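Local coordinates for osmotically inducible lipoprotein OsmE (Pseudomonas aeruginosa PAO1, PDB 4DM5) that is of unknown function but is a BamE-family lipoprotein, probably membrane-anchored and presumably induced by osmotic stress, at residues P19-V24 with Q65-S70; G38-T43 with S52-I57. One frame throughout, in Å; residues are numbered along the deposited sequence.

Contact 1: P19-V24 with Q65-S70; sequences PLVKDV and QPFYVS
The ring of Phe67 meets Leu20 and Val21 together, and both approach it obliquely. Methyl CG2 of Val21 makes an off-centre CH-pi contact, 4.3 Å from the ring centroid and 29° off the ring normal, and its closest ring atom is CE1. Leu20 comes in on the CE2 side: its backbone O lies obliquely to the ring, 3.6 Å from Phe67 CE2, while its CB is 3.9 Å from the same carbon. The carbonyl oxygen of Leu20, in the single helical turn of residues 19-22, thus rests against the ring alongside CB, a van der Waals approach by a polar atom. With CG of Phe67 trans to the backbone N (chi1 -165°), the ring reaches out from the strand to this turn.

Further along, Val69 uses both branches. Its CG2 passes at an angle to Leu20 CD2, 4.2 Å away, and its CG1 meets Val24 CG1 tip to tip at 4.0 Å. These contacts are van der Waals in kind. The helical turn carries a bond of 2.8 Å from Asp23 N to Pro19 O, and Val24 follows it.

Residues 19-24 therefore lie across one face of the antiparallel sheet. Leu20 also touches Tyr56 and Leu58 on strand 52-60, Val24 rests against Val77 of strand 77-81 and Ile36 of helix 30-37, and Phe82 packs edge-to-face with Phe67.

Contact 2: G38-T43 with S52-I57; sequences GTPSGT and SCNSYI
Pro40 meets Ser55, Tyr56 and Asn54 in turn as its ring is followed outward. CB sits 3.5 Å from Ser55 O and 3.9 Å from Tyr56 CE1; CG, at the tip, crosses over toward the Asn54 amide and lies 3.9 Å from its ND2. The ring lies across a phenol and a carboxamide that are themselves joined, since Asn54 ND2 donates to Tyr56 OH over 3.0 Å. That hydroxyl has a second partner: it donates to a water that in turn donates to Gly38 O, and the same carbonyl oxygen stands in the plane of the tyrosine ring at its edge. Tyr56 is thereby tied to the turn leaving helix 30-37, where Gly38 has positive phi.

Thr43 lies alongside Asn54, pointing the same way. With OG1 beside the backbone N (chi1 -45°), CG2 is left trans to it and makes a short, tight contact of 3.1 Å with Asn54 OD1; a water bridges OG1 to that oxygen.

The backbones are held by a nearly straight bond from Ser55 N to Gly42 O, 2.8 Å with an angle of 178° at the hydrogen. In return, Ser55 O receives two weak bonds, from Ser41 N and Gly42 N. Two residues facing one in this way make a classic beta bulge, here at the start of the edge strand in an antiparallel hairpin.

The centres of contacts 1 and 2 lie about 9 Å apart, and the two share one antiparallel sheet. Along the chain, residues 19-24 come first, both segments of contact 2 follow, and residues 65-70 come last, so the longer-range closure encloses the hairpin. Strands 52-60 and 63-71 are sheet neighbours, with probable backbone bonds from Tyr56 N to Phe67 O and from Asn54 N to Val69 O, both 2.8 Å. A side-chain link is added where Leu20 CD1 packs against Tyr56 CG at 3.5 Å. The helical turn 19-22 and the hairpin at the sheet edge are joined within the BamE-family domain, an example of local pairing and distant packing meeting on neighbouring strands.

Contact 1: P19-V24 with Q65-S70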
# COMPACT_ATOMS: atom_id res chain seq x y z
N PRO A 19 -5.68 -1.53 -10.01
CA PRO A 19 -4.31 -1.97 -10.27
C PRO A 19 -3.44 -2.20 -9.02
O PRO A 19 -2.69 -3.21 -8.98
CB PRO A 19 -3.68 -0.84 -11.14
CG PRO A 19 -4.90 -0.31 -11.83
CD PRO A 19 -6.08 -0.38 -10.82
N LEU A 20 -3.59 -1.33 -7.99
CA LEU A 20 -2.84 -1.56 -6.79
C LEU A 20 -3.13 -2.88 -6.09
O LEU A 20 -2.28 -3.47 -5.38
CB LEU A 20 -3.06 -0.45 -5.79
CG LEU A 20 -2.23 0.78 -6.25
CD1 LEU A 20 -2.83 1.99 -5.49
CD2 LEU A 20 -0.67 0.66 -6.00
N VAL A 21 -4.37 -3.34 -6.26
CA VAL A 21 -4.86 -4.56 -5.61
C VAL A 21 -4.57 -5.71 -6.54
O VAL A 21 -4.10 -6.78 -6.05
CB VAL A 21 -6.37 -4.43 -5.40
CG1 VAL A 21 -6.94 -5.75 -4.83
CG2 VAL A 21 -6.61 -3.31 -4.45
N LYS A 22 -4.88 -5.63 -7.83
CA LYS A 22 -4.79 -6.75 -8.67
C LYS A 22 -3.35 -7.06 -9.13
O LYS A 22 -3.00 -8.26 -9.35
CB LYS A 22 -5.65 -6.45 -9.89
CG LYS A 22 -5.84 -7.72 -10.75
CD LYS A 22 -6.93 -7.39 -11.72
CE LYS A 22 -6.38 -6.49 -12.79
NZ LYS A 22 -5.87 -7.29 -13.95
N ASP A 23 -2.53 -5.99 -9.26
CA ASP A 23 -1.29 -6.22 -10.04
C ASP A 23 -0.01 -6.10 -9.22
O ASP A 23 1.08 -6.47 -9.75
CB ASP A 23 -1.17 -5.22 -11.14
CG ASP A 23 -2.30 -5.36 -12.14
OD1 ASP A 23 -2.79 -6.49 -12.42
OD2 ASP A 23 -2.69 -4.28 -12.66
N VAL A 24 -0.07 -5.54 -8.01
CA VAL A 24 1.16 -5.39 -7.20
C VAL A 24 1.53 -6.71 -6.59
O VAL A 24 0.67 -7.32 -5.90
CB VAL A 24 1.00 -4.30 -6.14
CG1 VAL A 24 2.14 -4.29 -5.09
CG2 VAL A 24 0.88 -2.95 -6.80
N GLN A 65 -11.29 4.22 -0.17
CA GLN A 65 -10.76 3.24 0.70
C GLN A 65 -9.23 3.42 0.76
O GLN A 65 -8.52 3.32 -0.24
CB GLN A 65 -11.00 1.91 0.06
CG GLN A 65 -10.45 0.72 0.78
CD GLN A 65 -10.79 0.66 2.22
OE1 GLN A 65 -12.07 0.71 2.53
NE2 GLN A 65 -9.81 0.70 3.11
N PRO A 66 -8.69 3.63 1.95
CA PRO A 66 -7.23 3.69 2.11
C PRO A 66 -6.60 2.36 1.70
O PRO A 66 -7.13 1.26 1.89
CB PRO A 66 -7.04 3.93 3.59
CG PRO A 66 -8.27 4.77 3.93
CD PRO A 66 -9.35 3.99 3.23
N PHE A 67 -5.36 2.46 1.17
CA PHE A 67 -4.61 1.31 0.80
C PHE A 67 -3.14 1.66 0.98
O PHE A 67 -2.75 2.83 0.78
CB PHE A 67 -4.87 0.96 -0.68
CG PHE A 67 -4.41 -0.42 -1.03
CD1 PHE A 67 -5.16 -1.57 -0.75
CD2 PHE A 67 -3.26 -0.56 -1.81
CE1 PHE A 67 -4.71 -2.80 -1.15
CE2 PHE A 67 -2.81 -1.83 -2.18
CZ PHE A 67 -3.55 -3.00 -1.85
N TYR A 68 -2.32 0.68 1.21
CA TYR A 68 -0.83 0.90 1.31
C TYR A 68 -0.12 -0.18 0.52
O TYR A 68 -0.61 -1.31 0.34
CB TYR A 68 -0.34 0.94 2.75
CG TYR A 68 -0.07 -0.38 3.35
CD1 TYR A 68 1.12 -1.09 3.19
CD2 TYR A 68 -1.11 -1.05 4.09
CE1 TYR A 68 1.36 -2.35 3.65
CE2 TYR A 68 -0.86 -2.32 4.65
CZ TYR A 68 0.35 -3.00 4.38
OH TYR A 68 0.60 -4.24 4.91
N VAL A 69 1.10 0.17 0.12
CA VAL A 69 2.08 -0.85 -0.26
C VAL A 69 3.40 -0.59 0.49
O VAL A 69 3.81 0.59 0.56
CB VAL A 69 2.39 -0.72 -1.80
CG1 VAL A 69 3.43 -1.76 -2.22
CG2 VAL A 69 1.11 -0.95 -2.61
N SER A 70 3.88 -1.63 1.15
CA SER A 70 5.15 -1.45 1.89
C SER A 70 6.26 -2.19 1.20
O SER A 70 6.06 -3.20 0.49
CB SER A 70 4.98 -1.93 3.33
OG SER A 70 4.73 -3.35 3.42

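Contact 2: G38-T43 with S52-I57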
# COMPACT_ATOMS: atom_id res chain seq x y z
N GLY A 38 0.31 4.69 -9.93
CA GLY A 38 0.32 6.18 -10.01
C GLY A 38 0.85 6.83 -8.75
O GLY A 38 1.52 6.12 -7.89
N THR A 39 0.72 8.15 -8.68
CA THR A 39 1.31 8.90 -7.59
C THR A 39 0.65 8.58 -6.23
O THR A 39 -0.56 8.66 -6.10
CB THR A 39 1.14 10.40 -7.86
OG1 THR A 39 1.75 10.62 -9.13
CG2 THR A 39 1.86 11.22 -6.81
N PRO A 40 1.46 8.12 -5.28
CA PRO A 40 0.89 8.00 -3.92
C PRO A 40 0.33 9.21 -3.33
O PRO A 40 0.80 10.37 -3.63
CB PRO A 40 2.02 7.43 -3.03
CG PRO A 40 3.05 6.92 -4.02
CD PRO A 40 2.89 7.80 -5.32
N SER A 41 -0.70 9.09 -2.51
CA SER A 41 -1.07 10.25 -1.65
C SER A 41 0.07 10.72 -0.79
O SER A 41 0.30 11.91 -0.60
CB SER A 41 -2.25 9.92 -0.75
OG SER A 41 -3.28 9.52 -1.60
N GLY A 42 0.85 9.78 -0.31
CA GLY A 42 1.97 10.04 0.54
C GLY A 42 2.99 8.91 0.60
O GLY A 42 2.67 7.79 0.26
N THR A 43 4.24 9.18 0.94
CA THR A 43 5.27 8.20 1.12
C THR A 43 5.91 8.50 2.45
O THR A 43 5.89 9.70 2.90
CB THR A 43 6.26 7.97 -0.06
OG1 THR A 43 5.61 7.87 -1.32
CG2 THR A 43 7.04 6.79 0.07
N SER A 52 10.01 1.30 3.51
CA SER A 52 9.26 2.46 3.32
C SER A 52 7.83 2.04 2.95
O SER A 52 7.54 0.87 2.82
CB SER A 52 9.76 3.26 2.19
OG SER A 52 9.73 2.46 1.07
N CYS A 53 6.97 3.01 2.95
CA CYS A 53 5.52 2.68 2.76
C CYS A 53 4.91 3.78 1.87
O CYS A 53 5.11 4.97 2.05
CB CYS A 53 4.85 2.63 4.12
SG CYS A 53 3.15 2.03 4.03
N ASN A 54 4.06 3.36 0.92
CA ASN A 54 3.28 4.31 0.12
C ASN A 54 1.82 4.25 0.49
O ASN A 54 1.24 3.13 0.62
CB ASN A 54 3.31 3.86 -1.37
CG ASN A 54 4.68 3.97 -2.10
OD1 ASN A 54 5.61 4.51 -1.52
ND2 ASN A 54 4.76 3.51 -3.34
N SER A 55 1.24 5.42 0.67
CA SER A 55 -0.23 5.44 1.09
C SER A 55 -1.02 5.88 -0.11
O SER A 55 -0.63 6.84 -0.84
CB SER A 55 -0.53 6.45 2.18
OG SER A 55 -0.05 6.04 3.44
N TYR A 56 -2.22 5.31 -0.29
CA TYR A 56 -3.15 5.67 -1.40
C TYR A 56 -4.55 5.76 -0.90
O TYR A 56 -4.87 5.26 0.25
CB TYR A 56 -3.15 4.58 -2.47
CG TYR A 56 -1.74 4.21 -2.96
CD1 TYR A 56 -1.25 4.85 -4.09
CD2 TYR A 56 -0.99 3.26 -2.34
CE1 TYR A 56 0.02 4.52 -4.59
CE2 TYR A 56 0.31 2.88 -2.79
CZ TYR A 56 0.79 3.52 -3.96
OH TYR A 56 1.99 3.20 -4.49
N ILE A 57 -5.38 6.45 -1.69
CA ILE A 57 -6.81 6.33 -1.44
C ILE A 57 -7.35 5.73 -2.74
O ILE A 57 -7.27 6.33 -3.82
CB ILE A 57 -7.44 7.74 -1.22
CG1 ILE A 57 -6.85 8.37 0.04
CG2 ILE A 57 -8.98 7.56 -1.24
CD1 ILE A 57 -7.21 7.74 1.36
O HOH W 1 1.89 3.52 -7.21
O HOH W 2 -3.89 7.70 -3.90
O HOH W 3 7.05 6.47 -3.54